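Local atomic coordinates of transcriptional regulator, Crp/Fnr family (Eubacterium rectale ATCC 33656, PDB entry 3DV8), a protein that is a putative transcriptional regulator of the Crp/Fnr family, probably binding DNA through a helix-turn-helix domain joined to a cyclic nucleotide-binding-type domain. Residues L48-G53 / K99-W104; E196-L201 / K212-L217; M42-L47 / A82-R87. All coordinates share one frame; numbering follows the deposited sequence.

Interaction 1: L48-G53 / K99-W104; sequences LLVKSG and KDTDLW
Leu49 and Trp104 form an antiparallel hydrogen-bonded pair whose side chains run side by side on one face of the sheet. Leu49 CD2 lies 3.5 Å from Trp104 CE3, reached because CG stands anti to the backbone N (chi1 -177°). Two nearly straight bonds join their backbones, Leu49 N to Trp104 O at 2.9 Å and Trp104 N to Leu49 O. The next pair, Val50 and Leu103, is non-hydrogen-bonded and turns its side chains to the other face. There the packing is close and apolar: Leu48 CD1 rests 3.8 Å from Leu103 CD2, and Ile37 of strand 36-39, in the domain's other sheet, touches both leucines.

Beyond Val50 the register slips by one residue. Lys51 and Ser52 both stand opposite Asp102, a classic beta bulge, and Asp102 O takes Lys51 N at 2.9 Å and Ser52 N at 3.3 Å. Asp102 N returns a bond to Ser52 O. At Gly53 a side chain would collide with Thr101 OG1, which itself bonds to Lys99 O and Gln54 N.

The loose, solvent side is the one carrying the ends of Lys51 and Asp102. Lys51 CB makes an off-centre CH-pi contact, 4.1 Å from the centroid of the Trp104 six-membered ring, and CG comes to that ring obliquely. The rest of the chain is extended and takes NZ to a water, which in turn gives a weak bond to Asp102 OD2. The other carboxylate oxygen, OD1, is held by His30.

The chemistry thus grades from apolar packing to water-mediated pairing. Lys51 spends its methylenes on the indole and its ammonium on solvent, and the charge attraction to Asp102, acting through water, is likely to be modest.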
ATOM      1  N   LEU A  48      17.320   1.421  -8.912  1.00 60.47           N
ATOM      2  CA  LEU A  48      17.498   0.884 -10.266  1.00 60.45           C
ATOM      3  C   LEU A  48      16.784   1.794 -11.260  1.00 60.62           C
ATOM      4  O   LEU A  48      15.620   2.109 -11.056  1.00 60.89           O
ATOM      5  CB  LEU A  48      16.936  -0.548 -10.397  1.00 60.16           C
ATOM      6  CG  LEU A  48      17.261  -1.559  -9.291  1.00 59.37           C
ATOM      7  CD1 LEU A  48      16.498  -2.856  -9.490  1.00 57.98           C
ATOM      8  CD2 LEU A  48      18.752  -1.816  -9.183  1.00 60.00           C
ATOM      9  N   LEU A  49      17.493   2.232 -12.303  1.00 60.83           N
ATOM     10  CA  LEU A  49      16.921   3.024 -13.399  1.00 60.29           C
ATOM     11  C   LEU A  49      16.865   2.047 -14.578  1.00 59.44           C
ATOM     12  O   LEU A  49      17.904   1.548 -15.038  1.00 59.65           O
ATOM     13  CB  LEU A  49      17.782   4.251 -13.725  1.00 59.80           C
ATOM     14  CG  LEU A  49      17.261   5.215 -14.805  1.00 61.48           C
ATOM     15  CD1 LEU A  49      15.897   5.815 -14.437  1.00 64.12           C
ATOM     16  CD2 LEU A  49      18.271   6.339 -15.090  1.00 61.21           C
ATOM     17  N   VAL A  50      15.654   1.741 -15.027  1.00 58.31           N
ATOM     18  CA  VAL A  50      15.446   0.809 -16.129  1.00 57.64           C
ATOM     19  C   VAL A  50      15.699   1.538 -17.451  1.00 57.54           C
ATOM     20  O   VAL A  50      14.899   2.376 -17.859  1.00 57.64           O
ATOM     21  CB  VAL A  50      14.005   0.193 -16.085  1.00 57.64           C
ATOM     22  CG1 VAL A  50      13.742  -0.712 -17.296  1.00 55.29           C
ATOM     23  CG2 VAL A  50      13.781  -0.582 -14.774  1.00 53.73           C
ATOM     24  N   LYS A  51      16.837   1.256 -18.090  1.00 58.28           N
ATOM     25  CA  LYS A  51      17.135   1.803 -19.426  1.00 58.04           C
ATOM     26  C   LYS A  51      16.184   1.145 -20.433  1.00 57.55           C
ATOM     27  O   LYS A  51      15.549   1.835 -21.236  1.00 56.90           O
ATOM     28  CB  LYS A  51      18.586   1.547 -19.857  1.00 57.72           C
ATOM     29  CG  LYS A  51      18.959   2.220 -21.198  1.00 58.88           C
ATOM     30  CD  LYS A  51      20.278   1.717 -21.767  1.00 58.99           C
ATOM     31  CE  LYS A  51      20.503   2.249 -23.176  1.00 59.32           C
ATOM     32  NZ  LYS A  51      21.735   1.689 -23.789  1.00 62.76           N
ATOM     33  N   SER A  52      16.107  -0.188 -20.375  1.00 57.50           N
ATOM     34  CA  SER A  52      15.275  -0.968 -21.285  1.00 57.41           C
ATOM     35  C   SER A  52      14.958  -2.345 -20.706  1.00 57.63           C
ATOM     36  O   SER A  52      15.875  -3.105 -20.415  1.00 57.57           O
ATOM     37  CB  SER A  52      16.007  -1.114 -22.622  1.00 57.28           C
ATOM     38  OG  SER A  52      15.283  -1.908 -23.533  1.00 57.35           O
ATOM     39  N   GLY A  53      13.672  -2.655 -20.539  1.00 58.11           N
ATOM     40  CA  GLY A  53      13.234  -3.945 -19.998  1.00 58.73           C
ATOM     41  C   GLY A  53      11.959  -3.903 -19.165  1.00 59.32           C
ATOM     42  O   GLY A  53      11.155  -2.963 -19.265  1.00 59.61           O
ATOM     43  N   LYS A  99      11.604  -9.716 -18.454  1.00 59.72           N
ATOM     44  CA  LYS A  99      12.257  -9.771 -19.760  1.00 60.52           C
ATOM     45  C   LYS A  99      13.700  -9.387 -19.491  1.00 60.96           C
ATOM     46  O   LYS A  99      14.005  -8.911 -18.380  1.00 61.69           O
ATOM     47  CB  LYS A  99      11.608  -8.789 -20.726  1.00 60.36           C
ATOM     48  CG  LYS A  99      10.153  -9.134 -21.051  1.00 61.82           C
ATOM     49  CD  LYS A  99       9.592  -8.163 -22.082  1.00 61.81           C
ATOM     50  CE  LYS A  99       8.237  -8.602 -22.597  1.00 62.27           C
ATOM     51  NZ  LYS A  99       7.212  -8.509 -21.562  1.00 64.50           N
ATOM     52  N   ASP A 100      14.588  -9.627 -20.464  1.00 60.94           N
ATOM     53  CA  ASP A 100      16.008  -9.236 -20.337  1.00 60.51           C
ATOM     54  C   ASP A 100      16.039  -7.731 -20.154  1.00 59.76           C
ATOM     55  O   ASP A 100      15.454  -7.020 -20.967  1.00 60.33           O
ATOM     56  CB  ASP A 100      16.829  -9.611 -21.575  1.00 60.85           C
ATOM     57  CG  ASP A 100      17.066 -11.101 -21.708  1.00 61.22           C
ATOM     58  OD1 ASP A 100      16.582 -11.899 -20.875  1.00 64.28           O
ATOM     59  OD2 ASP A 100      17.759 -11.473 -22.675  1.00 63.83           O
ATOM     60  N   THR A 101      16.696  -7.259 -19.097  1.00 58.93           N
ATOM     61  CA  THR A 101      16.676  -5.839 -18.748  1.00 58.81           C
ATOM     62  C   THR A 101      18.056  -5.199 -18.565  1.00 58.42           C
ATOM     63  O   THR A 101      18.939  -5.780 -17.933  1.00 58.19           O
ATOM     64  CB  THR A 101      15.835  -5.632 -17.470  1.00 58.80           C
ATOM     65  OG1 THR A 101      14.554  -6.253 -17.649  1.00 58.65           O
ATOM     66  CG2 THR A 101      15.640  -4.148 -17.172  1.00 58.53           C
ATOM     67  N   ASP A 102      18.216  -4.008 -19.145  1.00 58.40           N
ATOM     68  CA  ASP A 102      19.416  -3.179 -18.999  1.00 58.58           C
ATOM     69  C   ASP A 102      19.107  -2.140 -17.924  1.00 57.79           C
ATOM     70  O   ASP A 102      18.212  -1.311 -18.106  1.00 55.89           O
ATOM     71  CB  ASP A 102      19.771  -2.482 -20.314  1.00 59.00           C
ATOM     72  CG  ASP A 102      20.230  -3.446 -21.372  1.00 59.92           C
ATOM     73  OD1 ASP A 102      21.083  -4.305 -21.061  1.00 61.82           O
ATOM     74  OD2 ASP A 102      19.764  -3.324 -22.524  1.00 62.88           O
ATOM     75  N   LEU A 103      19.850  -2.213 -16.815  1.00 58.66           N
ATOM     76  CA  LEU A 103      19.689  -1.334 -15.656  1.00 59.59           C
ATOM     77  C   LEU A 103      20.953  -0.535 -15.362  1.00 58.00           C
ATOM     78  O   LEU A 103      22.056  -0.915 -15.751  1.00 57.51           O
ATOM     79  CB  LEU A 103      19.426  -2.152 -14.373  1.00 59.78           C
ATOM     80  CG  LEU A 103      18.222  -3.058 -14.153  1.00 62.40           C
ATOM     81  CD1 LEU A 103      18.190  -4.194 -15.151  1.00 67.43           C
ATOM     82  CD2 LEU A 103      18.305  -3.637 -12.748  1.00 61.15           C
ATOM     83  N   TRP A 104      20.740   0.581 -14.675  1.00 57.17           N
ATOM     84  CA  TRP A 104      21.788   1.352 -14.025  1.00 56.69           C
ATOM     85  C   TRP A 104      21.427   1.238 -12.549  1.00 55.84           C
ATOM     86  O   TRP A 104      20.233   1.272 -12.204  1.00 54.77           O
ATOM     87  CB  TRP A 104      21.775   2.826 -14.398  1.00 57.22           C
ATOM     88  CG  TRP A 104      22.281   3.133 -15.732  1.00 56.69           C
ATOM     89  CD1 TRP A 104      23.561   3.018 -16.156  1.00 58.44           C
ATOM     90  CD2 TRP A 104      21.536   3.682 -16.819  1.00 56.90           C
ATOM     91  NE1 TRP A 104      23.665   3.434 -17.460  1.00 59.77           N
ATOM     92  CE2 TRP A 104      22.434   3.851 -17.893  1.00 58.32           C
ATOM     93  CE3 TRP A 104      20.189   4.041 -16.996  1.00 58.91           C
ATOM     94  CZ2 TRP A 104      22.033   4.364 -19.139  1.00 58.68           C
ATOM     95  CZ3 TRP A 104      19.783   4.551 -18.241  1.00 58.88           C
ATOM     96  CH2 TRP A 104      20.708   4.707 -19.294  1.00 57.94           C
TER
HETATM   97  O   HOH W   1      21.631  -1.023 -23.288  1.00 71.17           O

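Interaction 2: E196-L201 / K212-L217; sequences EGLVKL and KRLETL
The carbonyl oxygen of Arg213, whose side chain reaches across to Glu196 and Leu198, is gripped by two donors: Thr216 OG1 at 2.8 Å and Leu217 N at 3.3 Å. Both come to Arg213 O from the same face of its plane, the hydroxyl bonding back within its own helical turn.

From this turn the Arg213 side chain heads for the residues just after the C-terminal end of helix 183-195. Its bend at chi3 (64°) brings the guanidinium up to the Glu196 carbonyl, with Arg213 NH2 3.0 Å from Glu196 O. The Glu196 carboxylate lies at the guanidinium edge with the two planes nearly perpendicular, and the salt bridge from OE1 to Arg213 NH2 is long, at 4.0 Å. Gly197 follows with positive phi in a Schellman motif, turning the chain toward strand 199-202.

Leu198 is the apolar centre, and its two methyls part company. CD2 sits over one face of the guanidinium, toward its rim, 3.5 Å from Arg213 NE. CD1 turns instead to the helix's buried side, 3.7 Å from Leu214 CD2 and 3.9 Å from Leu217 CD1. An alanine here would remove both methyls, which is likely to leave a gap before Leu214 and Leu217 and the guanidinium without the methyl that covers part of one face.

Around this core, Phe193 of helix 183-195 touches Leu198, Leu214 and Leu217, while Ile208 of strand 205-208 meets Leu214 and Ala153 of helix 148-163 meets Leu217. The contact therefore lays the C-terminal helix 211-219 against the turn between helix 183-195 and the beta hairpin, the wing of what fits a winged helix-turn-helix domain.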
ATOM      1  N   GLU A 196     -17.079 -19.539 -23.039  1.00 58.92           N
ATOM      2  CA  GLU A 196     -17.734 -18.263 -23.407  1.00 58.86           C
ATOM      3  C   GLU A 196     -17.145 -17.561 -24.660  1.00 58.80           C
ATOM      4  O   GLU A 196     -17.569 -16.455 -24.985  1.00 59.32           O
ATOM      5  CB  GLU A 196     -17.731 -17.299 -22.199  1.00 59.21           C
ATOM      6  CG  GLU A 196     -18.573 -17.784 -21.014  1.00 62.25           C
ATOM      7  CD  GLU A 196     -20.064 -17.841 -21.328  1.00 65.39           C
ATOM      8  OE1 GLU A 196     -20.622 -16.807 -21.754  1.00 68.37           O
ATOM      9  OE2 GLU A 196     -20.676 -18.918 -21.143  1.00 65.82           O
ATOM     10  N   GLY A 197     -16.186 -18.176 -25.359  1.00 57.93           N
ATOM     11  CA  GLY A 197     -15.580 -17.582 -26.555  1.00 57.68           C
ATOM     12  C   GLY A 197     -14.665 -16.371 -26.374  1.00 57.18           C
ATOM     13  O   GLY A 197     -14.341 -15.700 -27.355  1.00 58.01           O
ATOM     14  N   LEU A 198     -14.232 -16.093 -25.148  1.00 56.40           N
ATOM     15  CA  LEU A 198     -13.346 -14.952 -24.878  1.00 56.06           C
ATOM     16  C   LEU A 198     -11.890 -15.240 -25.255  1.00 55.91           C
ATOM     17  O   LEU A 198     -11.170 -14.336 -25.705  1.00 55.24           O
ATOM     18  CB  LEU A 198     -13.421 -14.551 -23.404  1.00 56.23           C
ATOM     19  CG  LEU A 198     -14.811 -14.171 -22.868  1.00 56.99           C
ATOM     20  CD1 LEU A 198     -14.707 -13.835 -21.383  1.00 54.77           C
ATOM     21  CD2 LEU A 198     -15.437 -13.012 -23.640  1.00 53.50           C
ATOM     22  N   VAL A 199     -11.460 -16.487 -25.031  1.00 55.70           N
ATOM     23  CA  VAL A 199     -10.091 -16.942 -25.319  1.00 54.94           C
ATOM     24  C   VAL A 199     -10.083 -18.333 -25.941  1.00 54.11           C
ATOM     25  O   VAL A 199     -11.094 -19.033 -25.899  1.00 54.56           O
ATOM     26  CB  VAL A 199      -9.227 -17.013 -24.024  1.00 54.65           C
ATOM     27  CG1 VAL A 199      -9.163 -15.666 -23.345  1.00 55.05           C
ATOM     28  CG2 VAL A 199      -9.775 -18.059 -23.045  1.00 54.34           C
ATOM     29  N   LYS A 200      -8.945 -18.695 -26.538  1.00 52.93           N
ATOM     30  CA  LYS A 200      -8.684 -20.041 -27.058  1.00 52.27           C
ATOM     31  C   LYS A 200      -7.480 -20.580 -26.271  1.00 52.37           C
ATOM     32  O   LYS A 200      -6.478 -19.874 -26.101  1.00 50.93           O
ATOM     33  CB  LYS A 200      -8.377 -20.017 -28.549  1.00 51.96           C
ATOM     34  CG  LYS A 200      -8.204 -21.402 -29.162  1.00 51.72           C
ATOM     35  CD  LYS A 200      -7.932 -21.375 -30.654  1.00 51.83           C
ATOM     36  CE  LYS A 200      -6.602 -20.714 -31.001  1.00 50.17           C
ATOM     37  NZ  LYS A 200      -6.253 -20.849 -32.439  1.00 48.58           N
ATOM     38  N   LEU A 201      -7.592 -21.819 -25.790  1.00 53.53           N
ATOM     39  CA  LEU A 201      -6.533 -22.477 -25.018  1.00 54.66           C
ATOM     40  C   LEU A 201      -5.930 -23.587 -25.859  1.00 55.77           C
ATOM     41  O   LEU A 201      -6.660 -24.381 -26.439  1.00 55.77           O
ATOM     42  CB  LEU A 201      -7.086 -23.043 -23.709  1.00 54.49           C
ATOM     43  CG  LEU A 201      -7.747 -22.034 -22.765  1.00 53.16           C
ATOM     44  CD1 LEU A 201      -8.401 -22.758 -21.606  1.00 49.96           C
ATOM     45  CD2 LEU A 201      -6.735 -20.997 -22.281  1.00 53.95           C
ATOM     46  N   LYS A 212     -12.761  -6.948 -27.044  1.00 62.79           N
ATOM     47  CA  LYS A 212     -13.861  -6.026 -26.713  1.00 62.97           C
ATOM     48  C   LYS A 212     -14.685  -6.570 -25.533  1.00 63.57           C
ATOM     49  O   LYS A 212     -14.939  -5.833 -24.579  1.00 63.84           O
ATOM     50  CB  LYS A 212     -14.757  -5.762 -27.934  1.00 61.91           C
ATOM     51  N   ARG A 213     -15.062  -7.854 -25.586  1.00 64.45           N
ATOM     52  CA  ARG A 213     -15.823  -8.504 -24.484  1.00 65.27           C
ATOM     53  C   ARG A 213     -15.041  -8.683 -23.183  1.00 65.76           C
ATOM     54  O   ARG A 213     -15.642  -8.605 -22.111  1.00 66.16           O
ATOM     55  CB  ARG A 213     -16.397  -9.856 -24.893  1.00 65.29           C
ATOM     56  CG  ARG A 213     -17.600  -9.770 -25.790  1.00 65.34           C
ATOM     57  CD  ARG A 213     -18.010 -11.157 -26.231  1.00 67.04           C
ATOM     58  NE  ARG A 213     -18.448 -12.013 -25.129  1.00 70.06           N
ATOM     59  CZ  ARG A 213     -18.735 -13.313 -25.236  1.00 69.83           C
ATOM     60  NH1 ARG A 213     -18.636 -13.954 -26.402  1.00 71.21           N
ATOM     61  NH2 ARG A 213     -19.126 -13.983 -24.153  1.00 72.26           N
ATOM     62  N   LEU A 214     -13.738  -8.975 -23.268  1.00 66.23           N
ATOM     63  CA  LEU A 214     -12.889  -9.052 -22.060  1.00 66.46           C
ATOM     64  C   LEU A 214     -12.837  -7.696 -21.362  1.00 66.96           C
ATOM     65  O   LEU A 214     -12.846  -7.641 -20.131  1.00 66.48           O
ATOM     66  CB  LEU A 214     -11.452  -9.521 -22.360  1.00 66.50           C
ATOM     67  CG  LEU A 214     -11.206 -11.003 -22.624  1.00 67.20           C
ATOM     68  CD1 LEU A 214      -9.766 -11.190 -23.013  1.00 68.04           C
ATOM     69  CD2 LEU A 214     -11.541 -11.861 -21.406  1.00 66.14           C
ATOM     70  N   GLU A 215     -12.777  -6.619 -22.148  1.00 68.36           N
ATOM     71  CA  GLU A 215     -12.778  -5.266 -21.596  1.00 70.25           C
ATOM     72  C   GLU A 215     -14.091  -4.934 -20.879  1.00 70.25           C
ATOM     73  O   GLU A 215     -14.055  -4.239 -19.873  1.00 69.93           O
ATOM     74  CB  GLU A 215     -12.422  -4.204 -22.639  1.00 70.69           C
ATOM     75  CG  GLU A 215     -12.225  -2.826 -21.999  1.00 75.99           C
ATOM     76  CD  GLU A 215     -11.308  -1.928 -22.782  1.00 81.73           C
ATOM     77  OE1 GLU A 215     -11.541  -1.764 -23.999  1.00 86.09           O
ATOM     78  OE2 GLU A 215     -10.364  -1.375 -22.166  1.00 85.34           O
ATOM     79  N   THR A 216     -15.228  -5.445 -21.364  1.00 70.36           N
ATOM     80  CA  THR A 216     -16.510  -5.234 -20.668  1.00 70.30           C
ATOM     81  C   THR A 216     -16.596  -6.028 -19.330  1.00 70.39           C
ATOM     82  O   THR A 216     -17.322  -5.596 -18.435  1.00 70.55           O
ATOM     83  CB  THR A 216     -17.747  -5.406 -21.594  1.00 69.91           C
ATOM     84  OG1 THR A 216     -17.768  -6.719 -22.146  1.00 71.02           O
ATOM     85  CG2 THR A 216     -17.706  -4.381 -22.722  1.00 66.96           C
ATOM     86  N   LEU A 217     -15.860  -7.147 -19.186  1.00 70.52           N
ATOM     87  CA  LEU A 217     -15.738  -7.850 -17.868  1.00 70.58           C
ATOM     88  C   LEU A 217     -14.951  -6.978 -16.903  1.00 70.67           C
ATOM     89  O   LEU A 217     -15.438  -6.673 -15.829  1.00 70.18           O
ATOM     90  CB  LEU A 217     -15.041  -9.219 -17.940  1.00 70.08           C
ATOM     91  CG  LEU A 217     -15.874 -10.485 -17.939  1.00 69.85           C
ATOM     92  CD1 LEU A 217     -14.938 -11.684 -18.083  1.00 66.94           C
ATOM     93  CD2 LEU A 217     -16.673 -10.573 -16.645  1.00 68.39           C
TER

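Interaction 3: M42-L47 / A82-R87; sequences MDCTGL and ASCIMR
Cys44 and Cys84 meet through their sulfurs in a disulfide, SG to SG 2.0 Å, with chi3 of -80° giving it a left-handed twist. The two halves arrive differently. On Cys44 the sulfur extends anti to the backbone N (chi1 -170°), whereas on Cys84 it sits between the backbone N and the carbonyl carbon (chi1 76°), within the short 3-10 segment 83-85.

Further along, the contact is made by apolar side chains against each other and the Gly46 backbone. The Ala82 methyl, CB, lies 3.6 Å from Gly46 C and also touches Leu47 CD1 at 3.7 Å. That same leucine methyl meets Ile85 CD1 at 4.1 Å, the two side chains crossing at about a right angle. Ala108 of helix 108-117 touches Ala82 and Ile85, and Tyr111 of the same helix touches Leu47.

Segment 82-87 lies between strands 77-78 and 94-97, a position consistent with that of the phosphate-binding cassette in related domains. A covalent link, unlike the van der Waals contacts beside it, depends on oxidising conditions; reduction would probably leave the loop tied to strand 46-50 by packing around Ala82 and by the hydrogen bond between Ser81 OG and Gly46 O.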
HETATM    1  N   MSE A  42      17.554  -9.750   2.350  1.00 69.23           N
HETATM    2  CA  MSE A  42      18.819 -10.366   1.904  1.00 69.93           C
HETATM    3  C   MSE A  42      19.707  -9.364   1.148  1.00 70.09           C
HETATM    4  O   MSE A  42      20.911  -9.343   1.357  1.00 70.20           O
HETATM    5  CB  MSE A  42      18.573 -11.577   0.976  1.00 70.66           C
HETATM    6  CG  MSE A  42      17.667 -12.710   1.499  1.00 74.07           C
HETATM    7 SE   MSE A  42      18.208 -13.467   3.220  0.75 85.85          SE
HETATM    8  CE  MSE A  42      17.479 -12.103   4.515  1.00 80.88           C
ATOM      9  N   ASP A  43      19.089  -8.538   0.299  1.00 70.61           N
ATOM     10  CA  ASP A  43      19.773  -7.569  -0.567  1.00 70.93           C
ATOM     11  C   ASP A  43      19.380  -6.119  -0.289  1.00 70.51           C
ATOM     12  O   ASP A  43      18.275  -5.834   0.172  1.00 70.16           O
ATOM     13  CB  ASP A  43      19.394  -7.860  -2.025  1.00 71.52           C
ATOM     14  CG  ASP A  43      19.813  -9.247  -2.475  1.00 76.73           C
ATOM     15  OD1 ASP A  43      21.037  -9.528  -2.482  1.00 82.00           O
ATOM     16  OD2 ASP A  43      18.923 -10.053  -2.847  1.00 79.96           O
ATOM     17  N   CYS A  44      20.308  -5.214  -0.577  1.00 70.35           N
ATOM     18  CA  CYS A  44      20.055  -3.770  -0.545  1.00 69.65           C
ATOM     19  C   CYS A  44      21.055  -3.104  -1.496  1.00 69.09           C
ATOM     20  O   CYS A  44      21.923  -2.324  -1.093  1.00 69.19           O
ATOM     21  CB  CYS A  44      20.115  -3.191   0.859  1.00 69.49           C
ATOM     22  SG  CYS A  44      19.494  -1.502   0.819  1.00 70.61           S
ATOM     23  N   THR A  45      20.899  -3.455  -2.771  1.00 68.53           N
ATOM     24  CA  THR A  45      21.792  -3.030  -3.850  1.00 68.28           C
ATOM     25  C   THR A  45      21.774  -1.520  -4.094  1.00 67.26           C
ATOM     26  O   THR A  45      22.803  -0.849  -3.954  1.00 67.33           O
ATOM     27  CB  THR A  45      21.482  -3.816  -5.154  1.00 68.71           C
ATOM     28  OG1 THR A  45      20.074  -3.778  -5.417  1.00 69.09           O
ATOM     29  CG2 THR A  45      21.910  -5.277  -5.004  1.00 68.05           C
ATOM     30  N   GLY A  46      20.599  -0.990  -4.411  1.00 65.81           N
ATOM     31  CA  GLY A  46      20.435   0.443  -4.663  1.00 64.38           C
ATOM     32  C   GLY A  46      19.222   0.741  -5.512  1.00 63.02           C
ATOM     33  O   GLY A  46      18.426  -0.160  -5.788  1.00 62.45           O
ATOM     34  N   LEU A  47      19.078   2.007  -5.905  1.00 61.88           N
ATOM     35  CA  LEU A  47      17.981   2.421  -6.790  1.00 61.35           C
ATOM     36  C   LEU A  47      18.321   1.935  -8.192  1.00 60.79           C
ATOM     37  O   LEU A  47      19.481   2.009  -8.589  1.00 60.53           O
ATOM     38  CB  LEU A  47      17.744   3.939  -6.793  1.00 60.82           C
ATOM     39  CG  LEU A  47      17.062   4.516  -5.544  1.00 61.24           C
ATOM     40  CD1 LEU A  47      17.971   4.564  -4.309  1.00 58.73           C
ATOM     41  CD2 LEU A  47      16.556   5.896  -5.860  1.00 61.95           C
ATOM     42  N   ALA A  82      16.419  -0.505  -2.749  1.00 57.19           N
ATOM     43  CA  ALA A  82      17.246   0.164  -1.748  1.00 57.26           C
ATOM     44  C   ALA A  82      16.433   0.416  -0.447  1.00 57.57           C
ATOM     45  O   ALA A  82      16.718   1.378   0.255  1.00 57.95           O
ATOM     46  CB  ALA A  82      17.792   1.485  -2.318  1.00 56.04           C
ATOM     47  N   SER A  83      15.466  -0.460  -0.117  1.00 58.25           N
ATOM     48  CA  SER A  83      14.575  -0.330   1.089  1.00 58.88           C
ATOM     49  C   SER A  83      15.269  -0.088   2.443  1.00 61.31           C
ATOM     50  O   SER A  83      14.722   0.599   3.315  1.00 61.54           O
ATOM     51  CB  SER A  83      13.648  -1.559   1.245  1.00 58.37           C
ATOM     52  OG  SER A  83      12.636  -1.604   0.260  1.00 55.10           O
ATOM     53  N   CYS A  84      16.456  -0.666   2.607  1.00 63.51           N
ATOM     54  CA  CYS A  84      17.251  -0.524   3.831  1.00 65.87           C
ATOM     55  C   CYS A  84      17.688   0.921   4.147  1.00 66.00           C
ATOM     56  O   CYS A  84      18.021   1.205   5.295  1.00 66.02           O
ATOM     57  CB  CYS A  84      18.491  -1.427   3.772  1.00 66.47           C
ATOM     58  SG  CYS A  84      19.833  -0.796   2.702  1.00 72.57           S
ATOM     59  N   ILE A  85      17.702   1.817   3.148  1.00 66.73           N
ATOM     60  CA  ILE A  85      18.032   3.239   3.375  1.00 67.77           C
ATOM     61  C   ILE A  85      16.905   4.006   4.111  1.00 68.38           C
ATOM     62  O   ILE A  85      17.107   5.171   4.441  1.00 68.10           O
ATOM     63  CB  ILE A  85      18.490   4.011   2.060  1.00 67.56           C
ATOM     64  CG1 ILE A  85      17.302   4.421   1.162  1.00 67.42           C
ATOM     65  CG2 ILE A  85      19.576   3.229   1.323  1.00 66.80           C
ATOM     66  CD1 ILE A  85      17.684   4.851  -0.248  1.00 67.26           C
HETATM   67  N   MSE A  86      15.735   3.379   4.320  1.00 69.26           N
HETATM   68  CA  MSE A  86      14.608   3.943   5.080  1.00 70.98           C
HETATM   69  C   MSE A  86      14.170   2.961   6.158  1.00 67.52           C
HETATM   70  O   MSE A  86      13.571   1.932   5.848  1.00 67.29           O
HETATM   71  CB  MSE A  86      13.449   4.236   4.140  1.00 70.92           C
HETATM   72  CG  MSE A  86      13.727   5.401   3.213  1.00 74.08           C
HETATM   73 SE   MSE A  86      12.903   5.159   1.474  0.75 82.46          SE
HETATM   74  CE  MSE A  86      13.802   3.497   0.761  1.00 76.32           C
ATOM     75  N   ARG A  87      14.474   3.296   7.416  1.00 65.26           N
ATOM     76  CA  ARG A  87      14.119   2.472   8.582  1.00 63.10           C
ATOM     77  C   ARG A  87      12.620   2.136   8.660  1.00 62.29           C
ATOM     78  O   ARG A  87      12.263   1.017   9.013  1.00 62.28           O
ATOM     79  CB  ARG A  87      14.575   3.151   9.884  1.00 62.82           C
TER

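In the fold
Followed from the N terminus, the chain first enters interaction 3 at 42-47 and passes directly into interaction 1 at 48-53, the two segments sharing strand 46-50. It then runs through strands 55-60, 66-72 and 77-78 before 82-87 closes interaction 3, and through strand 94-97 before 99-104 closes interaction 1. The two loops therefore cross, joining strand 46-50 at its start to a loop and at its end to strand 101-107 of the same sheet. Interaction 2 comes later, in series, beyond the long helix 119-145. It closes a short hairpin-containing loop in the helix-turn-helix domain, its centre about 32 Å from that of interaction 1 and 41 Å from that of interaction 3.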